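Local structure of D-isomer specific 2-hydroxyacid dehydrogenase family protein (Aeromonas salmonicida subsp. salmonicida, 3HG7) at residues T142-G147 with D196-V201; I225-G230 with M251-V256; T242-G247 with Q271-I276. The protein probably acts as an NAD-dependent oxidoreductase of the D-isomer specific 2-hydroxyacid dehydrogenase family. The protein carries 1 engineered substitution. One frame throughout, in Å; residues are numbered along the deposited sequence.

Interaction 1. Residues T142-G147 with D196-V201; sequences TLLILG and DVIVSV
Leu143 to Leu146 pair in parallel with Val197 to Ser200, joining two neighbouring strands in the middle of the seven-stranded sheet of the Rossmann-type domain. The axes of strands 142-146 and 197-200 approach to 4.7 Å. Backbone bonds alternate between the strands: Val197 O accepts from Leu144 N, Leu144 O from Val199 N, Val199 O from Leu146 N, and Leu146 O from Val201 N, all at 2.8 to 2.9 Å. On the face carrying Leu143, Ile145, Val197 and Val199, the CD1 branch of Leu143 does the reaching: with CG anti to the backbone N (chi1 -180°), it meets Val197 CG1 at 3.8 Å and Val199 CG2 at 4.0 Å. Helix 150-161 covers this side through Ile155. Leu144, Leu146 and Ile198 point to the other face, under helix 188-193. Where the strands begin, Asp196 curls back so that OD2 takes the Thr142 N-H at 2.8 Å, on its anti side and 24° out of the carboxylate plane, while OD1 forms a salt bridge with Lys221. Thr142 O is gripped by two donors, Asp196 N and Val197 N. At the far end Gly147 fits the first glycine of a Rossmann-type GxGxxG pattern, consistent with a dinucleotide site there. The chemistry is thus a mostly aliphatic, buried middle held together by backbone bonds, with charge confined to the end where the strands begin.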
loop_
_atom_site.group_PDB
_atom_site.type_symbol
_atom_site.label_atom_id
_atom_site.label_comp_id
_atom_site.label_asym_id
_atom_site.label_seq_id
_atom_site.Cartn_x
_atom_site.Cartn_y
_atom_site.Cartn_z
ATOM N N THR A 142 -7.985 -15.620 -15.050
ATOM C CA THR A 142 -6.554 -15.392 -14.837
ATOM C C THR A 142 -6.268 -14.119 -14.072
ATOM O O THR A 142 -6.632 -13.012 -14.513
ATOM C CB THR A 142 -5.800 -15.218 -16.143
ATOM O OG1 THR A 142 -6.497 -14.242 -16.936
ATOM C CG2 THR A 142 -5.716 -16.535 -16.889
ATOM N N LEU A 143 -5.574 -14.290 -12.952
ATOM C CA LEU A 143 -5.121 -13.167 -12.134
ATOM C C LEU A 143 -3.671 -12.913 -12.515
ATOM O O LEU A 143 -2.871 -13.823 -12.430
ATOM C CB LEU A 143 -5.213 -13.525 -10.645
ATOM C CG LEU A 143 -4.795 -12.480 -9.598
ATOM C CD1 LEU A 143 -5.468 -11.131 -9.838
ATOM C CD2 LEU A 143 -5.066 -12.947 -8.156
ATOM N N LEU A 144 -3.360 -11.698 -12.971
ATOM C CA LEU A 144 -1.971 -11.230 -13.111
ATOM C C LEU A 144 -1.616 -10.282 -11.969
ATOM O O LEU A 144 -2.316 -9.275 -11.763
ATOM C CB LEU A 144 -1.803 -10.457 -14.416
ATOM C CG LEU A 144 -0.399 -9.915 -14.664
ATOM C CD1 LEU A 144 0.632 -11.043 -14.579
ATOM C CD2 LEU A 144 -0.325 -9.191 -15.989
ATOM N N ILE A 145 -0.525 -10.570 -11.259
ATOM C CA ILE A 145 -0.057 -9.702 -10.175
ATOM C C ILE A 145 1.355 -9.195 -10.494
ATOM O O ILE A 145 2.247 -9.993 -10.840
ATOM C CB ILE A 145 -0.056 -10.422 -8.801
ATOM C CG1 ILE A 145 -1.433 -11.024 -8.502
ATOM C CG2 ILE A 145 0.424 -9.457 -7.677
ATOM C CD1 ILE A 145 -1.491 -11.888 -7.230
ATOM N N LEU A 146 1.517 -7.875 -10.428
ATOM C CA LEU A 146 2.814 -7.210 -10.554
ATOM C C LEU A 146 3.345 -6.932 -9.162
ATOM O O LEU A 146 2.830 -6.087 -8.432
ATOM C CB LEU A 146 2.697 -5.902 -11.347
ATOM C CG LEU A 146 1.828 -5.883 -12.602
ATOM C CD1 LEU A 146 2.104 -4.605 -13.361
ATOM C CD2 LEU A 146 2.084 -7.090 -13.485
ATOM N N GLY A 147 4.377 -7.669 -8.793
ATOM C CA GLY A 147 4.956 -7.574 -7.461
ATOM C C GLY A 147 4.780 -8.919 -6.791
ATOM O O GLY A 147 3.663 -9.432 -6.691
ATOM N N ASP A 196 -7.546 -11.396 -16.791
ATOM C CA ASP A 196 -8.908 -10.925 -16.537
ATOM C C ASP A 196 -8.888 -9.853 -15.457
ATOM O O ASP A 196 -9.668 -8.889 -15.501
ATOM C CB ASP A 196 -9.797 -12.087 -16.118
ATOM C CG ASP A 196 -9.903 -13.126 -17.199
ATOM O OD1 ASP A 196 -10.174 -12.717 -18.356
ATOM O OD2 ASP A 196 -9.679 -14.326 -16.905
ATOM N N VAL A 197 -7.998 -10.058 -14.490
ATOM C CA VAL A 197 -7.811 -9.133 -13.382
ATOM C C VAL A 197 -6.314 -8.865 -13.321
ATOM O O VAL A 197 -5.505 -9.804 -13.437
ATOM C CB VAL A 197 -8.284 -9.733 -12.040
ATOM C CG1 VAL A 197 -8.199 -8.681 -10.930
ATOM C CG2 VAL A 197 -9.735 -10.232 -12.137
ATOM N N ILE A 198 -5.951 -7.598 -13.156
ATOM C CA ILE A 198 -4.557 -7.186 -13.027
ATOM C C ILE A 198 -4.384 -6.444 -11.713
ATOM O O ILE A 198 -5.158 -5.523 -11.411
ATOM C CB ILE A 198 -4.120 -6.250 -14.175
ATOM C CG1 ILE A 198 -4.436 -6.858 -15.544
ATOM C CG2 ILE A 198 -2.612 -5.993 -14.104
ATOM C CD1 ILE A 198 -4.707 -5.821 -16.606
ATOM N N VAL A 199 -3.386 -6.849 -10.926
ATOM C CA VAL A 199 -3.115 -6.172 -9.656
ATOM C C VAL A 199 -1.684 -5.632 -9.684
ATOM O O VAL A 199 -0.724 -6.404 -9.649
ATOM C CB VAL A 199 -3.374 -7.089 -8.415
ATOM C CG1 VAL A 199 -3.059 -6.347 -7.119
ATOM C CG2 VAL A 199 -4.848 -7.488 -8.345
ATOM N N SER A 200 -1.567 -4.315 -9.784
ATOM C CA SER A 200 -0.282 -3.619 -9.682
ATOM C C SER A 200 0.089 -3.251 -8.235
ATOM O O SER A 200 -0.601 -2.476 -7.565
ATOM C CB SER A 200 -0.287 -2.379 -10.578
ATOM O OG SER A 200 1.014 -1.823 -10.675
ATOM N N VAL A 201 1.162 -3.850 -7.736
ATOM C CA VAL A 201 1.615 -3.581 -6.386
ATOM C C VAL A 201 3.108 -3.276 -6.460
ATOM O O VAL A 201 3.900 -3.861 -5.728
ATOM C CB VAL A 201 1.453 -4.787 -5.427
ATOM C CG1 VAL A 201 1.165 -4.281 -3.998
ATOM C CG2 VAL A 201 0.401 -5.765 -5.887
#

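Interaction 2. Residues I225-G230 with M251-V256; sequences ILFNVG and MAVLDV
Asn228 and Val256 meet where strands 225-228 and 251-254, parallel neighbours of one beta-alpha-beta unit, run into their loops. The Asn228 side chain leaves the backbone with CG anti to N (chi1 -171°). Its CB rests on Leu254 CD2 at 3.8 Å; its CG then passes Val256 CG2 at 3.8 Å, the two side chains crossing at about a right angle. At the tip, OD1 reaches forward to the Gly230 N-H at 3.2 Å, closing an Asx turn, although the donor stands well above the carbonyl plane. ND2 donates to Arg231 O and lies against Val256 CG2; a water modelled near ND2 is too close for its bond to be more than doubtful. On the opposite sheet face the Phe227 ring takes a CH-pi contact from Val253, whose CB sits over one ring face, offset toward the rim and 4.0 Å from the centroid. The two side chains run side by side and point the same way, toward helix 100-115. Leu226 N, Val253 N, Asn228 N and Asp255 N donate in turn across the strands, the last to Asn228 O at 3.0 Å. Asp255 OD2 and Val229 O share a water; OD2 is also hydrogen-bonded to Ser281 OG, and Asp255 OD1 to Thr277 OG1. The strand pairing, flanked by apolar side chains, therefore ends in a polar region, in which one amide fixes the turn after its own strand by bonding both Gly230 N and Arg231 O.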
loop_
_atom_site.group_PDB
_atom_site.type_symbol
_atom_site.label_atom_id
_atom_site.label_comp_id
_atom_site.label_asym_id
_atom_site.label_seq_id
_atom_site.Cartn_x
_atom_site.Cartn_y
_atom_site.Cartn_z
ATOM N N ILE A 225 -10.021 -5.918 -15.346
ATOM C CA ILE A 225 -10.169 -5.045 -14.194
ATOM C C ILE A 225 -8.748 -4.832 -13.735
ATOM O O ILE A 225 -8.026 -5.790 -13.479
ATOM C CB ILE A 225 -11.012 -5.712 -13.079
ATOM C CG1 ILE A 225 -12.424 -5.997 -13.614
ATOM C CG2 ILE A 225 -11.065 -4.811 -11.823
ATOM C CD1 ILE A 225 -13.245 -6.986 -12.798
ATOM N N LEU A 226 -8.352 -3.575 -13.633
ATOM C CA LEU A 226 -7.019 -3.215 -13.153
ATOM C C LEU A 226 -7.068 -2.586 -11.776
ATOM O O LEU A 226 -7.774 -1.611 -11.609
ATOM C CB LEU A 226 -6.385 -2.202 -14.108
ATOM C CG LEU A 226 -5.062 -1.553 -13.666
ATOM C CD1 LEU A 226 -3.964 -2.596 -13.493
ATOM C CD2 LEU A 226 -4.638 -0.496 -14.664
ATOM N N PHE A 227 -6.302 -3.134 -10.825
ATOM C CA PHE A 227 -6.112 -2.535 -9.484
ATOM C C PHE A 227 -4.748 -1.886 -9.400
ATOM O O PHE A 227 -3.735 -2.510 -9.770
ATOM C CB PHE A 227 -6.117 -3.601 -8.391
ATOM C CG PHE A 227 -7.469 -4.204 -8.112
ATOM C CD1 PHE A 227 -8.136 -3.894 -6.943
ATOM C CD2 PHE A 227 -8.039 -5.126 -8.993
ATOM C CE1 PHE A 227 -9.398 -4.453 -6.668
ATOM C CE2 PHE A 227 -9.283 -5.692 -8.736
ATOM C CZ PHE A 227 -9.957 -5.365 -7.558
ATOM N N ASN A 228 -4.702 -0.680 -8.841
ATOM C CA ASN A 228 -3.422 -0.130 -8.446
ATOM C C ASN A 228 -3.408 0.193 -6.978
ATOM O O ASN A 228 -4.116 1.099 -6.528
ATOM C CB ASN A 228 -3.046 1.118 -9.218
ATOM C CG ASN A 228 -1.583 1.554 -8.929
ATOM O OD1 ASN A 228 -0.775 0.769 -8.414
ATOM N ND2 ASN A 228 -1.263 2.790 -9.241
ATOM N N VAL A 229 -2.602 -0.564 -6.247
ATOM C CA VAL A 229 -2.474 -0.378 -4.811
ATOM C C VAL A 229 -1.005 -0.141 -4.393
ATOM O O VAL A 229 -0.699 -0.123 -3.200
ATOM C CB VAL A 229 -3.002 -1.602 -4.087
ATOM C CG1 VAL A 229 -4.515 -1.750 -4.298
ATOM C CG2 VAL A 229 -2.301 -2.835 -4.633
ATOM N N GLY A 230 -0.107 0.010 -5.371
ATOM C CA GLY A 230 1.305 0.323 -5.104
ATOM C C GLY A 230 1.543 1.812 -4.912
ATOM O O GLY A 230 1.430 2.322 -3.800
ATOM N N MET A 251 -12.613 -1.941 -16.137
ATOM C CA MET A 251 -12.777 -1.175 -14.910
ATOM C C MET A 251 -11.410 -0.908 -14.330
ATOM O O MET A 251 -10.464 -1.665 -14.589
ATOM C CB MET A 251 -13.617 -1.971 -13.901
ATOM C CG MET A 251 -15.133 -2.091 -14.219
ATOM S SD MET A 251 -16.190 -0.787 -13.526
ATOM C CE MET A 251 -15.187 -0.309 -12.115
ATOM N N ALA A 252 -11.298 0.151 -13.524
ATOM C CA ALA A 252 -10.087 0.379 -12.740
ATOM C C ALA A 252 -10.453 0.627 -11.263
ATOM O O ALA A 252 -11.436 1.306 -10.983
ATOM C CB ALA A 252 -9.330 1.553 -13.278
ATOM N N VAL A 253 -9.686 0.040 -10.353
ATOM C CA VAL A 253 -9.856 0.285 -8.904
ATOM C C VAL A 253 -8.550 0.834 -8.407
ATOM O O VAL A 253 -7.541 0.122 -8.398
ATOM C CB VAL A 253 -10.180 -1.026 -8.126
ATOM C CG1 VAL A 253 -10.411 -0.751 -6.609
ATOM C CG2 VAL A 253 -11.400 -1.710 -8.734
ATOM N N LEU A 254 -8.570 2.084 -7.956
ATOM C CA LEU A 254 -7.334 2.751 -7.594
ATOM C C LEU A 254 -7.373 3.205 -6.157
ATOM O O LEU A 254 -8.293 3.925 -5.774
ATOM C CB LEU A 254 -7.107 3.980 -8.475
ATOM C CG LEU A 254 -7.060 3.857 -10.001
ATOM C CD1 LEU A 254 -6.479 5.146 -10.538
ATOM C CD2 LEU A 254 -6.241 2.659 -10.444
ATOM N N ASP A 255 -6.383 2.768 -5.379
ATOM C CA ASP A 255 -6.275 3.162 -3.973
ATOM C C ASP A 255 -5.224 4.287 -3.828
ATOM O O ASP A 255 -5.191 5.000 -2.832
ATOM C CB ASP A 255 -5.895 1.958 -3.103
ATOM C CG ASP A 255 -5.980 2.260 -1.621
ATOM O OD1 ASP A 255 -7.013 2.846 -1.192
ATOM O OD2 ASP A 255 -4.987 1.969 -0.903
ATOM N N VAL A 256 -4.410 4.457 -4.865
ATOM C CA VAL A 256 -3.258 5.388 -4.817
ATOM C C VAL A 256 -3.201 6.251 -6.069
ATOM O O VAL A 256 -3.715 5.873 -7.126
ATOM C CB VAL A 256 -1.938 4.645 -4.634
ATOM C CG1 VAL A 256 -1.891 4.001 -3.260
ATOM C CG2 VAL A 256 -1.717 3.605 -5.773
HETATM O O HOH W 1 -2.986 4.617 -9.577
HETATM O O HOH W 2 -2.208 1.249 -1.013
#

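Interaction 3. Residues T242-G247 with Q271-I276; sequences TALRTG and QPNLII
Arg245 and Gln271 bring two flat groups together almost at right angles, the guanidinium and amide planes being 79° apart. Gln271 OE1 approaches the guanidinium obliquely, 3.2 Å from Arg245 NE, while Arg245 CG lies alongside the Gln271 amide, displaced from its plane and 3.6 Å from NE2. Gln271 NE2 donates nearly in its own amide plane to Asn273 OD1 at 2.9 Å, and Asn273 ND2 donates, again nearly in plane, to Leu244 O at 3.0 Å, with an almost straight N-H...O angle of 168°. To one side of the Asn273 amide plane lies the Leu244 side chain, which slides past in the opposite direction: its CD2 is 3.6 Å from Asn273 ND2 and its CB 3.5 Å from Asn273 OD1. Beyond the amide, Leu244 CD1 meets Leu274 CB at 4.1 Å, the side chains crossing at about a right angle, and Leu244 also packs on Ala252 of strand 251-254, which neighbours strand 274-276 in the sheet. The Asn273 amide is placed by a first torsion that tucks CG between the backbone N and carbonyl carbon (chi1 54°). Its residue belongs to a type I turn from Gln271 to Leu274, closed by Leu274 N to Gln271 O, which leads into the edge strand 274-276. Asn273 ND2 has a second acceptor in Gly250 O, so this one amide nitrogen touches both the last turn of helix 237-245 and the loop that follows it. Two side-chain amides are thus linked in series: Gln271 holds the oxygen of Asn273, which probably steadies the amide whose nitrogen binds the helix carbonyl, while the leucines supply apolar contact beside them.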
loop_
_atom_site.group_PDB
_atom_site.type_symbol
_atom_site.label_atom_id
_atom_site.label_comp_id
_atom_site.label_asym_id
_atom_site.label_seq_id
_atom_site.Cartn_x
_atom_site.Cartn_y
_atom_site.Cartn_z
ATOM N N THR A 242 -8.674 7.675 -20.820
ATOM C CA THR A 242 -9.069 7.449 -22.198
ATOM C C THR A 242 -9.275 5.959 -22.432
ATOM O O THR A 242 -10.208 5.572 -23.115
ATOM C CB THR A 242 -8.040 8.076 -23.179
ATOM O OG1 THR A 242 -7.918 9.482 -22.892
ATOM C CG2 THR A 242 -8.490 7.897 -24.635
ATOM N N ALA A 243 -8.423 5.130 -21.830
ATOM C CA ALA A 243 -8.587 3.667 -21.885
ATOM C C ALA A 243 -9.965 3.207 -21.397
ATOM O O ALA A 243 -10.622 2.385 -22.049
ATOM C CB ALA A 243 -7.492 2.979 -21.081
ATOM N N LEU A 244 -10.384 3.752 -20.248
ATOM C CA LEU A 244 -11.680 3.451 -19.642
ATOM C C LEU A 244 -12.837 4.047 -20.432
ATOM O O LEU A 244 -13.935 3.501 -20.430
ATOM C CB LEU A 244 -11.728 3.952 -18.176
ATOM C CG LEU A 244 -10.847 3.187 -17.192
ATOM C CD1 LEU A 244 -10.715 3.952 -15.872
ATOM C CD2 LEU A 244 -11.420 1.800 -16.970
ATOM N N ARG A 245 -12.591 5.167 -21.104
ATOM C CA ARG A 245 -13.631 5.824 -21.901
ATOM C C ARG A 245 -13.893 5.166 -23.276
ATOM O O ARG A 245 -14.981 5.300 -23.840
ATOM C CB ARG A 245 -13.313 7.317 -22.072
ATOM C CG ARG A 245 -13.722 8.173 -20.884
ATOM C CD ARG A 245 -13.268 9.619 -21.045
ATOM N NE ARG A 245 -13.944 10.504 -20.093
ATOM C CZ ARG A 245 -13.550 11.739 -19.781
ATOM N NH1 ARG A 245 -12.460 12.268 -20.334
ATOM N NH2 ARG A 245 -14.245 12.447 -18.900
ATOM N N THR A 246 -12.902 4.445 -23.793
ATOM C CA THR A 246 -12.961 3.916 -25.162
ATOM C C THR A 246 -12.938 2.385 -25.216
ATOM O O THR A 246 -12.608 1.793 -26.254
ATOM C CB THR A 246 -11.817 4.498 -26.047
ATOM O OG1 THR A 246 -10.540 4.108 -25.519
ATOM C CG2 THR A 246 -11.902 6.032 -26.113
ATOM N N GLY A 247 -13.278 1.751 -24.097
ATOM C CA GLY A 247 -13.404 0.294 -24.033
ATOM C C GLY A 247 -12.098 -0.475 -24.131
ATOM O O GLY A 247 -12.085 -1.632 -24.558
ATOM N N GLN A 271 -15.546 9.430 -13.537
ATOM C CA GLN A 271 -15.499 8.340 -14.526
ATOM C C GLN A 271 -16.270 7.112 -14.044
ATOM O O GLN A 271 -15.913 6.543 -13.015
ATOM C CB GLN A 271 -14.036 7.978 -14.828
ATOM C CG GLN A 271 -13.837 6.953 -15.960
ATOM C CD GLN A 271 -14.482 7.377 -17.274
ATOM O OE1 GLN A 271 -14.533 8.564 -17.601
ATOM N NE2 GLN A 271 -14.981 6.400 -18.029
ATOM N N PRO A 272 -17.321 6.685 -14.795
ATOM C CA PRO A 272 -18.263 5.660 -14.316
ATOM C C PRO A 272 -17.664 4.293 -13.978
ATOM O O PRO A 272 -18.174 3.613 -13.077
ATOM C CB PRO A 272 -19.293 5.560 -15.456
ATOM C CG PRO A 272 -19.211 6.877 -16.135
ATOM C CD PRO A 272 -17.768 7.264 -16.074
ATOM N N ASN A 273 -16.605 3.898 -14.679
ATOM C CA ASN A 273 -15.967 2.597 -14.471
ATOM C C ASN A 273 -14.603 2.742 -13.802
ATOM O O ASN A 273 -13.682 1.952 -14.023
ATOM C CB ASN A 273 -15.876 1.812 -15.798
ATOM C CG ASN A 273 -15.207 2.607 -16.894
ATOM O OD1 ASN A 273 -14.973 3.816 -16.753
ATOM N ND2 ASN A 273 -14.894 1.940 -18.001
ATOM N N LEU A 274 -14.497 3.757 -12.951
ATOM C CA LEU A 274 -13.319 3.953 -12.143
ATOM C C LEU A 274 -13.825 3.980 -10.705
ATOM O O LEU A 274 -14.759 4.700 -10.414
ATOM C CB LEU A 274 -12.650 5.299 -12.468
ATOM C CG LEU A 274 -11.196 5.515 -12.026
ATOM C CD1 LEU A 274 -10.663 6.858 -12.526
ATOM C CD2 LEU A 274 -11.020 5.467 -10.545
ATOM N N ILE A 275 -13.204 3.194 -9.834
ATOM C CA ILE A 275 -13.558 3.200 -8.421
ATOM C C ILE A 275 -12.374 3.757 -7.640
ATOM O O ILE A 275 -11.224 3.373 -7.866
ATOM C CB ILE A 275 -13.948 1.806 -7.920
ATOM C CG1 ILE A 275 -15.302 1.398 -8.539
ATOM C CG2 ILE A 275 -13.914 1.764 -6.364
ATOM C CD1 ILE A 275 -15.678 -0.002 -8.300
ATOM N N ILE A 276 -12.666 4.619 -6.681
ATOM C CA ILE A 276 -11.629 5.319 -5.930
ATOM C C ILE A 276 -11.752 5.038 -4.441
ATOM O O ILE A 276 -12.828 5.171 -3.876
ATOM C CB ILE A 276 -11.761 6.837 -6.111
ATOM C CG1 ILE A 276 -11.370 7.256 -7.534
ATOM C CG2 ILE A 276 -10.904 7.583 -5.083
ATOM C CD1 ILE A 276 -11.912 8.594 -7.913
#

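All three contacts reach the same seven-stranded parallel sheet. Interactions 1 and 2 are buried strand pairings, joined through strands 197-200 and 225-228, where Ile198 N and O probably bond to Ile225 O and Phe227 N. Interaction 3, about 18 Å from interaction 1 between centres, lies at the sheet's margin: it ties helix 237-245, which connects the two strands of interaction 2, to the turn before edge strand 274-276. That strand pairs in turn with 251-254. Chemistry follows place: regular backbone bonds and aliphatic faces in the interior, polar groups at the strand ends, and side-chain amides in the largely buried interaction 3, with exposed Arg245 at its rim.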